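Local coordinates for protein laminin subunit ALPHA-1 (Mus musculus, PDB 2JD4) that forms the LG4-5 pair of laminin G-like domains in a basement membrane laminin, binds metal ions and probably helps attach laminin to the cell surface, at residues S39-R42 / K43-V47; K143-G147 / G148-H152; V261-A265 / G266-A270; Y272-A276 / A277-C281. The protein carries 4 engineered substitutions. All coordinates share one frame; numbering follows the deposited sequence.

Overall arrangement
The four local contacts fall into two groups on opposite sides of the chain's centre, consistent with the two laminin G-like domains. Interactions 1 and 2 belong to the first group: their centres are about 19 Å apart and their nearest atoms about 5 Å, without touching. Interactions 3 and 4 adjoin in sequence, with centres about 24 Å apart, at the two ends of strand 267-272. Between the groups, the centres of interactions 1 and 3 lie about 62 Å apart. Both of these lie near bound metal: the side chain of Arg42 is about 8 Å from one magnesium ion, and Gly264 about 5 Å from the other. Interaction 4 carries a disulfide cysteine instead.

Interaction 1. Residues S39-R42 / K43-V47; sequences SDVR and KRLQV
Val41 and Leu45 meet in a local turn contact, where the loop after strand 31-35 swings into strand 44-53. Their side chains lie alongside each other and point the same way, with Val41 CG1 3.7 Å from Leu45 CD1. Leu45 reaches this position with CG anti to its backbone N (chi1 175°), and Leu138 packs against both residues. The backbone closes the turn loosely: Arg44 N gives a weak hydrogen bond to Val41 O at 3.3 Å, and Val41 CA makes a CA-H...O contact of 3.0 Å with Arg44 O. Arg42 and Lys43 fill the two corners with angles close to those of a type I beta turn. In the beta sandwich of the laminin G domain this turn starts a strand that pairs with strands 106-113 and 167-174, and the backbone of Arg42 also bonds to Leu138, which stands between the magnesium ligands Thr137 and Asp139. On the exposed side Arg42 grips Asp40 side-on, NE to OD1 at 2.9 Å and NH2 to OD2 at 2.6 Å. Both bonds lie almost in the guanidinium plane and meet the syn sides of the carboxylate, so each group limits the other's rotation. A water spans the turn just before the strand, donating to Asp40 O at 2.7 Å and accepting from Lys43 N at 2.9 Å.

Interaction 2. Residues K143-G147 / G148-H152; sequences KLYLG and GLPSH
Tyr145, near the end of strand 143-146, packs against Leu149 and Pro150 after the chain has turned back through Gly147 and Gly148. The tight part lies along one side of the tyrosine. The Pro150 and Tyr145 side chains cross at about a right angle, with Pro150 CD 3.6 Å from Tyr145 CD2 and Pro150 CG 3.6 Å from Tyr145 CE2. Nearer the backbone, Leu149 CD2 comes within 3.8 Å of Tyr145 CB. The ring is directed there by chi1 of -63°, which sets CG anti to the carbonyl carbon. Gly147 makes the bend with a positive phi of 78°, and its carbonyl is held by the hydroxyl of Ser164. In the laminin G beta sandwich this turn leaves a strand lying between strands 58-64 and 31-35; Leu149 also reaches Leu59 and Tyr62 of the former. Toward solvent the packing gives way to the exposed residues Ser151 and His152. There the imidazole of His152 merely rests one face on Pro150, with Pro150 CB 3.6 Å above the ring plane and near its rim. The side chains meet through apolar contacts; Gly148 O, buried 3.6 Å from Tyr145 CB with no polar partner, probably costs some desolvation.

Interaction 3. Residues V261-A265 / G266-A270; sequences VNNGA and GRITA
Val261 and Ile268 exchange two backbone hydrogen bonds: Ile268 N to Val261 O at 2.7 Å, nearly along the C=O axis, and Val261 N to Ile268 O at 2.8 Å. They form an antiparallel hydrogen-bonded pair in the beta hairpin of strands 256-262 and 267-272, part of a laminin G domain. Beyond this pair the loop is organised by Asn262. With CG anti to the backbone N (chi1 -168°), its amide leans over the loop, and OD1 accepts from Gly264 N at 2.7 Å in the carbonyl plane, an Asx turn. The same oxygen also takes a weak, 3.4 Å bond from Gly266 N, so one side chain reaches both limbs, though only weakly the second. A water inside the loop accepts from Asn263 N and Ala265 N and donates to Gly266 O at 2.6 Å, serving three backbone groups at once. Gly264 and Gly266 both adopt positive phi, which lets the chain turn tightly here. The tip lies close to a magnesium ion, probably the one bound by Asp246 and Asp319. On the side of Asn262 and Arg267, a second water joins Asn262 ND2 to Arg267 NE, at 3.2 Å from the latter, while Arg267 NH2 bonds to the carbonyl of Asn336. On the other side Val261 and Ile268 both pack on Ile297 of strand 296-301. At the margin of that packing, Ile268 CD1 stops 4.1 Å from Asn263 ND2.

Interaction 4. Residues Y272-A276 / A277-C281; sequences YQPRA and ARALC
Pro274 and Ala279 form the centre of this turn contact, with Pro274 CB 3.8 Å from Ala279 CB. Other apolar contacts extend it on two sides. Ala276 CB stands 4.0 Å from Ala279 CB, and Pro274 CG meets Leu280 CG at 4.2 Å. Farther in, Leu280 CD1 approaches the edge of the Tyr272 ring near its plane, 4.4 Å from CE2, a looser touch. Leu280 also reaches Val257, and Tyr272 lies on Leu299 and Val301, which joins the surface turn to strands 256-262 and 296-301. Among the polar contacts, Ala279 N donates to Ala276 O at 3.2 Å. The N-H points fairly straight at the oxygen, 156°, but arrives from above the carbonyl plane, 72° out of it and not on a lone pair. Two residues on, Cys281 N makes a weak bond to Arg278 O. Arg278 belongs to the exposed side: with chi1 of 51° and a further bend at chi2, its chain folds back until NE is 3.9 Å from Ala276 CB, and its NH1 has a long, weak ion pair with Glu7. The covalent link is the disulfide from Cys281 to Cys9, which ties the loop to the N-terminal segment. Ala276 to Ala279 thus make a type I beta turn, set in the connection between strands 267-272 and 286-293 of the laminin G beta sandwich.

Interaction 1. Residues S39-R42 / K43-V47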
loop_
_atom_site.group_PDB
_atom_site.type_symbol
_atom_site.label_atom_id
_atom_site.label_comp_id
_atom_site.label_asym_id
_atom_site.label_seq_id
_atom_site.Cartn_x
_atom_site.Cartn_y
_atom_site.Cartn_z
ATOM N N SER A 39 -9.691 -22.740 -21.747
ATOM C CA SER A 39 -10.284 -21.540 -22.303
ATOM C C SER A 39 -9.835 -21.200 -23.718
ATOM O O SER A 39 -8.657 -21.296 -24.045
ATOM C CB SER A 39 -9.995 -20.346 -21.385
ATOM O OG SER A 39 -10.580 -20.527 -20.105
ATOM N N ASP A 40 -10.796 -20.831 -24.558
ATOM C CA ASP A 40 -10.510 -20.394 -25.921
ATOM C C ASP A 40 -11.011 -18.952 -25.894
ATOM O O ASP A 40 -12.199 -18.704 -26.071
ATOM C CB ASP A 40 -11.306 -21.183 -26.962
ATOM C CG ASP A 40 -10.919 -20.807 -28.389
ATOM O OD1 ASP A 40 -10.356 -19.708 -28.585
ATOM O OD2 ASP A 40 -11.180 -21.600 -29.314
ATOM N N VAL A 41 -10.110 -18.009 -25.655
ATOM C CA VAL A 41 -10.504 -16.605 -25.550
ATOM C C VAL A 41 -10.461 -15.792 -26.840
ATOM O O VAL A 41 -10.734 -14.590 -26.824
ATOM C CB VAL A 41 -9.637 -15.883 -24.501
ATOM C CG1 VAL A 41 -9.684 -16.645 -23.177
ATOM C CG2 VAL A 41 -8.207 -15.772 -24.996
ATOM N N ARG A 42 -10.120 -16.438 -27.951
ATOM C CA ARG A 42 -10.036 -15.744 -29.235
ATOM C C ARG A 42 -11.271 -14.912 -29.580
ATOM O O ARG A 42 -11.159 -13.753 -29.986
ATOM C CB ARG A 42 -9.769 -16.752 -30.356
ATOM C CG ARG A 42 -8.364 -17.354 -30.326
ATOM C CD ARG A 42 -8.209 -18.422 -31.392
ATOM N NE ARG A 42 -9.049 -19.585 -31.116
ATOM C CZ ARG A 42 -9.134 -20.647 -31.909
ATOM N NH1 ARG A 42 -8.432 -20.693 -33.033
ATOM N NH2 ARG A 42 -9.916 -21.666 -31.578
ATOM N N LYS A 43 -12.451 -15.496 -29.409
ATOM C CA LYS A 43 -13.689 -14.798 -29.729
ATOM C C LYS A 43 -14.512 -14.438 -28.503
ATOM O O LYS A 43 -15.564 -13.814 -28.618
ATOM C CB LYS A 43 -14.539 -15.659 -30.672
ATOM C CG LYS A 43 -14.031 -15.720 -32.106
ATOM C CD LYS A 43 -14.216 -14.376 -32.805
ATOM C CE LYS A 43 -13.751 -14.429 -34.253
ATOM N NZ LYS A 43 -14.522 -15.424 -35.043
ATOM N N ARG A 44 -14.038 -14.822 -27.325
ATOM C CA ARG A 44 -14.784 -14.528 -26.111
ATOM C C ARG A 44 -13.920 -14.599 -24.859
ATOM O O ARG A 44 -13.202 -15.576 -24.640
ATOM C CB ARG A 44 -15.962 -15.501 -25.988
ATOM C CG ARG A 44 -16.792 -15.355 -24.723
ATOM C CD ARG A 44 -18.058 -16.195 -24.810
ATOM N NE ARG A 44 -17.778 -17.621 -24.976
ATOM C CZ ARG A 44 -17.296 -18.405 -24.017
ATOM N NH1 ARG A 44 -17.036 -17.903 -22.817
ATOM N NH2 ARG A 44 -17.076 -19.693 -24.255
ATOM N N LEU A 45 -13.987 -13.545 -24.050
ATOM C CA LEU A 45 -13.237 -13.482 -22.800
ATOM C C LEU A 45 -14.151 -12.967 -21.700
ATOM O O LEU A 45 -14.467 -11.777 -21.652
ATOM C CB LEU A 45 -12.022 -12.555 -22.934
ATOM C CG LEU A 45 -11.208 -12.311 -21.652
ATOM C CD1 LEU A 45 -10.516 -13.600 -21.218
ATOM C CD2 LEU A 45 -10.180 -11.207 -21.886
ATOM N N GLN A 46 -14.599 -13.867 -20.831
ATOM C CA GLN A 46 -15.457 -13.481 -19.719
ATOM C C GLN A 46 -14.758 -13.836 -18.421
ATOM O O GLN A 46 -14.483 -15.007 -18.152
ATOM C CB GLN A 46 -16.808 -14.201 -19.759
ATOM C CG GLN A 46 -17.684 -13.863 -18.546
ATOM C CD GLN A 46 -18.939 -14.723 -18.440
ATOM O OE1 GLN A 46 -19.852 -14.626 -19.266
ATOM N NE2 GLN A 46 -18.985 -15.576 -17.419
ATOM N N VAL A 47 -14.473 -12.821 -17.619
ATOM C CA VAL A 47 -13.805 -13.033 -16.347
ATOM C C VAL A 47 -14.696 -12.571 -15.201
ATOM O O VAL A 47 -15.280 -11.483 -15.244
ATOM C CB VAL A 47 -12.473 -12.257 -16.280
ATOM C CG1 VAL A 47 -11.774 -12.528 -14.949
ATOM C CG2 VAL A 47 -11.571 -12.660 -17.445
HETATM O O HOH W 1 -13.542 -17.976 -28.352
#

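Interaction 2. Residues K143-G147 / G148-H152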
loop_
_atom_site.group_PDB
_atom_site.type_symbol
_atom_site.label_atom_id
_atom_site.label_comp_id
_atom_site.label_asym_id
_atom_site.label_seq_id
_atom_site.Cartn_x
_atom_site.Cartn_y
_atom_site.Cartn_z
ATOM N N LYS A 143 -1.574 -17.898 -20.333
ATOM C CA LYS A 143 -1.252 -17.557 -18.949
ATOM C C LYS A 143 -1.925 -16.260 -18.527
ATOM O O LYS A 143 -1.954 -15.295 -19.285
ATOM C CB LYS A 143 0.262 -17.395 -18.771
ATOM C CG LYS A 143 1.078 -18.637 -19.072
ATOM C CD LYS A 143 2.575 -18.351 -19.003
ATOM C CE LYS A 143 3.387 -19.597 -19.363
ATOM N NZ LYS A 143 4.859 -19.347 -19.365
ATOM N N LEU A 144 -2.459 -16.232 -17.311
ATOM C CA LEU A 144 -3.103 -15.027 -16.814
ATOM C C LEU A 144 -2.370 -14.541 -15.573
ATOM O O LEU A 144 -2.115 -15.316 -14.657
ATOM C CB LEU A 144 -4.581 -15.290 -16.492
ATOM C CG LEU A 144 -5.386 -14.131 -15.882
ATOM C CD1 LEU A 144 -6.821 -14.133 -16.397
ATOM C CD2 LEU A 144 -5.367 -14.246 -14.373
ATOM N N TYR A 145 -2.008 -13.261 -15.564
ATOM C CA TYR A 145 -1.319 -12.671 -14.421
ATOM C C TYR A 145 -2.378 -12.038 -13.529
ATOM O O TYR A 145 -3.123 -11.161 -13.974
ATOM C CB TYR A 145 -0.320 -11.608 -14.883
ATOM C CG TYR A 145 0.778 -12.165 -15.753
ATOM C CD1 TYR A 145 0.570 -12.389 -17.115
ATOM C CD2 TYR A 145 2.020 -12.494 -15.210
ATOM C CE1 TYR A 145 1.574 -12.922 -17.913
ATOM C CE2 TYR A 145 3.029 -13.031 -16.001
ATOM C CZ TYR A 145 2.801 -13.241 -17.350
ATOM O OH TYR A 145 3.808 -13.761 -18.134
ATOM N N LEU A 146 -2.442 -12.490 -12.277
ATOM C CA LEU A 146 -3.428 -11.997 -11.319
ATOM C C LEU A 146 -2.837 -11.138 -10.193
ATOM O O LEU A 146 -1.859 -11.520 -9.537
ATOM C CB LEU A 146 -4.190 -13.183 -10.700
ATOM C CG LEU A 146 -5.349 -12.837 -9.747
ATOM C CD1 LEU A 146 -6.491 -12.175 -10.549
ATOM C CD2 LEU A 146 -5.857 -14.112 -9.053
ATOM N N GLY A 147 -3.442 -9.970 -9.984
ATOM C CA GLY A 147 -3.016 -9.068 -8.929
ATOM C C GLY A 147 -1.778 -8.224 -9.156
ATOM O O GLY A 147 -1.497 -7.324 -8.365
ATOM N N GLY A 148 -1.029 -8.517 -10.214
ATOM C CA GLY A 148 0.180 -7.768 -10.500
ATOM C C GLY A 148 0.997 -8.468 -11.573
ATOM O O GLY A 148 0.522 -9.421 -12.187
ATOM N N LEU A 149 2.225 -8.011 -11.789
ATOM C CA LEU A 149 3.109 -8.599 -12.797
ATOM C C LEU A 149 4.481 -8.924 -12.204
ATOM O O LEU A 149 4.882 -8.361 -11.180
ATOM C CB LEU A 149 3.302 -7.621 -13.971
ATOM C CG LEU A 149 2.058 -7.122 -14.707
ATOM C CD1 LEU A 149 2.443 -5.934 -15.604
ATOM C CD2 LEU A 149 1.453 -8.252 -15.522
ATOM N N PRO A 150 5.222 -9.845 -12.846
ATOM C CA PRO A 150 6.557 -10.233 -12.379
ATOM C C PRO A 150 7.483 -9.022 -12.496
ATOM O O PRO A 150 7.272 -8.153 -13.344
ATOM C CB PRO A 150 6.959 -11.347 -13.347
ATOM C CG PRO A 150 5.642 -11.874 -13.860
ATOM C CD PRO A 150 4.822 -10.632 -14.024
ATOM N N SER A 151 8.500 -8.970 -11.647
ATOM C CA SER A 151 9.454 -7.866 -11.648
ATOM C C SER A 151 10.212 -7.723 -12.977
ATOM O O SER A 151 10.543 -6.616 -13.403
ATOM C CB SER A 151 10.458 -8.060 -10.507
ATOM O OG SER A 151 11.339 -6.957 -10.414
ATOM N N HIS A 152 10.479 -8.844 -13.629
ATOM C CA HIS A 152 11.217 -8.831 -14.887
ATOM C C HIS A 152 10.389 -8.453 -16.118
ATOM O O HIS A 152 10.951 -8.149 -17.169
ATOM C CB HIS A 152 11.862 -10.202 -15.120
ATOM C CG HIS A 152 10.877 -11.326 -15.224
ATOM N ND1 HIS A 152 9.970 -11.429 -16.257
ATOM C CD2 HIS A 152 10.655 -12.396 -14.422
ATOM C CE1 HIS A 152 9.233 -12.513 -16.088
ATOM N NE2 HIS A 152 9.628 -13.118 -14.982
#

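Interaction 3. Residues V261-A265 / G266-A270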
loop_
_atom_site.group_PDB
_atom_site.type_symbol
_atom_site.label_atom_id
_atom_site.label_comp_id
_atom_site.label_asym_id
_atom_site.label_seq_id
_atom_site.Cartn_x
_atom_site.Cartn_y
_atom_site.Cartn_z
ATOM N N VAL A 261 15.143 16.843 15.927
ATOM C CA VAL A 261 15.745 17.419 14.739
ATOM C C VAL A 261 17.154 17.894 15.080
ATOM O O VAL A 261 17.383 18.434 16.162
ATOM C CB VAL A 261 14.917 18.617 14.225
ATOM C CG1 VAL A 261 15.704 19.398 13.185
ATOM C CG2 VAL A 261 13.610 18.119 13.621
ATOM N N ASN A 262 18.098 17.670 14.172
ATOM C CA ASN A 262 19.473 18.115 14.389
ATOM C C ASN A 262 20.028 18.686 13.094
ATOM O O ASN A 262 20.233 17.959 12.120
ATOM C CB ASN A 262 20.365 16.963 14.858
ATOM C CG ASN A 262 21.709 17.449 15.375
ATOM O OD1 ASN A 262 22.356 18.283 14.744
ATOM N ND2 ASN A 262 22.135 16.929 16.525
ATOM N N ASN A 263 20.270 19.993 13.094
ATOM C CA ASN A 263 20.791 20.689 11.924
ATOM C C ASN A 263 22.309 20.850 11.980
ATOM O O ASN A 263 22.888 21.669 11.261
ATOM C CB ASN A 263 20.120 22.057 11.806
ATOM C CG ASN A 263 18.606 21.954 11.717
ATOM O OD1 ASN A 263 18.075 21.250 10.861
ATOM N ND2 ASN A 263 17.906 22.657 12.602
ATOM N N GLY A 264 22.950 20.060 12.837
ATOM C CA GLY A 264 24.395 20.121 12.961
ATOM C C GLY A 264 24.899 20.896 14.165
ATOM O O GLY A 264 26.109 21.035 14.348
ATOM N N ALA A 265 23.982 21.390 14.991
ATOM C CA ALA A 265 24.354 22.157 16.178
ATOM C C ALA A 265 23.792 21.549 17.453
ATOM O O ALA A 265 23.846 22.168 18.513
ATOM C CB ALA A 265 23.871 23.592 16.042
ATOM N N GLY A 266 23.249 20.340 17.349
ATOM C CA GLY A 266 22.686 19.688 18.518
ATOM C C GLY A 266 21.226 19.319 18.339
ATOM O O GLY A 266 20.519 19.917 17.532
ATOM N N ARG A 267 20.765 18.339 19.108
ATOM C CA ARG A 267 19.379 17.883 19.016
ATOM C C ARG A 267 18.349 18.864 19.576
ATOM O O ARG A 267 18.501 19.381 20.684
ATOM C CB ARG A 267 19.225 16.535 19.728
ATOM C CG ARG A 267 17.787 16.010 19.761
ATOM C CD ARG A 267 17.702 14.670 20.478
ATOM N NE ARG A 267 18.482 13.643 19.791
ATOM C CZ ARG A 267 18.656 12.408 20.246
ATOM N NH1 ARG A 267 18.105 12.033 21.394
ATOM N NH2 ARG A 267 19.392 11.549 19.560
ATOM N N ILE A 268 17.306 19.110 18.786
ATOM C CA ILE A 268 16.199 19.985 19.165
ATOM C C ILE A 268 15.006 19.033 19.280
ATOM O O ILE A 268 14.744 18.263 18.357
ATOM C CB ILE A 268 15.921 21.040 18.069
ATOM C CG1 ILE A 268 17.191 21.861 17.813
ATOM C CG2 ILE A 268 14.776 21.949 18.492
ATOM C CD1 ILE A 268 17.081 22.831 16.658
ATOM N N THR A 269 14.286 19.084 20.398
ATOM C CA THR A 269 13.166 18.168 20.608
ATOM C C THR A 269 11.820 18.759 21.029
ATOM O O THR A 269 11.739 19.530 21.988
ATOM C CB THR A 269 13.554 17.108 21.661
ATOM O OG1 THR A 269 14.658 16.339 21.172
ATOM C CG2 THR A 269 12.381 16.182 21.965
ATOM N N ALA A 270 10.767 18.374 20.307
ATOM C CA ALA A 270 9.403 18.798 20.612
ATOM C C ALA A 270 8.717 17.564 21.202
ATOM O O ALA A 270 8.671 16.511 20.563
ATOM C CB ALA A 270 8.689 19.241 19.348
HETATM O O HOH W 2 20.973 14.331 17.847
HETATM O O HOH W 3 21.112 21.513 15.524
#

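Interaction 4. Residues Y272-A276 / A277-C281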
loop_
_atom_site.group_PDB
_atom_site.type_symbol
_atom_site.label_atom_id
_atom_site.label_comp_id
_atom_site.label_asym_id
_atom_site.label_seq_id
_atom_site.Cartn_x
_atom_site.Cartn_y
_atom_site.Cartn_z
ATOM N N TYR A 272 5.257 15.737 22.965
ATOM C CA TYR A 272 3.812 15.757 23.187
ATOM C C TYR A 272 3.396 14.689 24.192
ATOM O O TYR A 272 3.553 13.494 23.939
ATOM C CB TYR A 272 3.042 15.513 21.884
ATOM C CG TYR A 272 1.552 15.330 22.111
ATOM C CD1 TYR A 272 0.761 16.389 22.563
ATOM C CD2 TYR A 272 0.943 14.088 21.923
ATOM C CE1 TYR A 272 -0.599 16.217 22.826
ATOM C CE2 TYR A 272 -0.419 13.904 22.183
ATOM C CZ TYR A 272 -1.182 14.974 22.633
ATOM O OH TYR A 272 -2.524 14.805 22.888
ATOM N N GLN A 273 2.861 15.117 25.330
ATOM C CA GLN A 273 2.410 14.173 26.344
ATOM C C GLN A 273 0.918 14.347 26.594
ATOM O O GLN A 273 0.469 15.417 27.002
ATOM C CB GLN A 273 3.177 14.371 27.651
ATOM C CG GLN A 273 2.705 13.459 28.772
ATOM C CD GLN A 273 3.681 13.398 29.924
ATOM O OE1 GLN A 273 4.031 14.421 30.512
ATOM N NE2 GLN A 273 4.130 12.193 30.255
ATOM N N PRO A 274 0.127 13.292 26.345
ATOM C CA PRO A 274 -1.326 13.329 26.546
ATOM C C PRO A 274 -1.719 13.301 28.024
ATOM O O PRO A 274 -0.926 12.898 28.875
ATOM C CB PRO A 274 -1.801 12.091 25.794
ATOM C CG PRO A 274 -0.676 11.125 26.027
ATOM C CD PRO A 274 0.548 11.991 25.792
ATOM N N ARG A 275 -2.948 13.722 28.313
ATOM C CA ARG A 275 -3.461 13.752 29.683
ATOM C C ARG A 275 -3.325 12.391 30.359
ATOM O O ARG A 275 -2.929 12.301 31.521
ATOM C CB ARG A 275 -4.936 14.165 29.694
ATOM C CG ARG A 275 -5.271 15.376 28.839
ATOM C CD ARG A 275 -6.710 15.820 29.081
ATOM N NE ARG A 275 -7.233 16.648 27.997
ATOM C CZ ARG A 275 -7.507 16.196 26.776
ATOM N NH1 ARG A 275 -7.307 14.917 26.479
ATOM N NH2 ARG A 275 -7.985 17.019 25.852
ATOM N N ALA A 276 -3.668 11.336 29.628
ATOM C CA ALA A 276 -3.580 9.978 30.153
ATOM C C ALA A 276 -2.403 9.260 29.503
ATOM O O ALA A 276 -2.147 9.425 28.311
ATOM C CB ALA A 276 -4.874 9.224 29.875
ATOM N N ALA A 277 -1.693 8.459 30.294
ATOM C CA ALA A 277 -0.537 7.716 29.804
ATOM C C ALA A 277 -0.892 6.727 28.694
ATOM O O ALA A 277 -0.138 6.556 27.739
ATOM C CB ALA A 277 0.131 6.977 30.962
ATOM N N ARG A 278 -2.044 6.079 28.826
ATOM C CA ARG A 278 -2.487 5.097 27.842
ATOM C C ARG A 278 -3.369 5.680 26.737
ATOM O O ARG A 278 -3.889 4.944 25.898
ATOM C CB ARG A 278 -3.227 3.965 28.559
ATOM C CG ARG A 278 -4.320 4.446 29.501
ATOM C CD ARG A 278 -5.580 4.854 28.759
ATOM N NE ARG A 278 -6.485 5.633 29.599
ATOM C CZ ARG A 278 -6.960 5.230 30.774
ATOM N NH1 ARG A 278 -6.618 4.046 31.264
ATOM N NH2 ARG A 278 -7.779 6.015 31.461
ATOM N N ALA A 279 -3.521 6.999 26.729
ATOM C CA ALA A 279 -4.358 7.667 25.737
ATOM C C ALA A 279 -4.048 7.288 24.292
ATOM O O ALA A 279 -4.959 7.008 23.508
ATOM C CB ALA A 279 -4.254 9.176 25.904
ATOM N N LEU A 280 -2.767 7.274 23.936
ATOM C CA LEU A 280 -2.369 6.959 22.566
ATOM C C LEU A 280 -2.359 5.477 22.193
ATOM O O LEU A 280 -2.395 5.142 21.008
ATOM C CB LEU A 280 -0.998 7.579 22.266
ATOM C CG LEU A 280 -0.934 9.110 22.312
ATOM C CD1 LEU A 280 0.467 9.579 21.950
ATOM C CD2 LEU A 280 -1.949 9.702 21.346
ATOM N N CYS A 281 -2.309 4.587 23.180
ATOM C CA CYS A 281 -2.309 3.160 22.873
ATOM C C CYS A 281 -3.702 2.569 23.077
ATOM O O CYS A 281 -3.853 1.423 23.510
ATOM C CB CYS A 281 -1.267 2.421 23.728
ATOM S SG CYS A 281 -1.555 2.373 25.527
#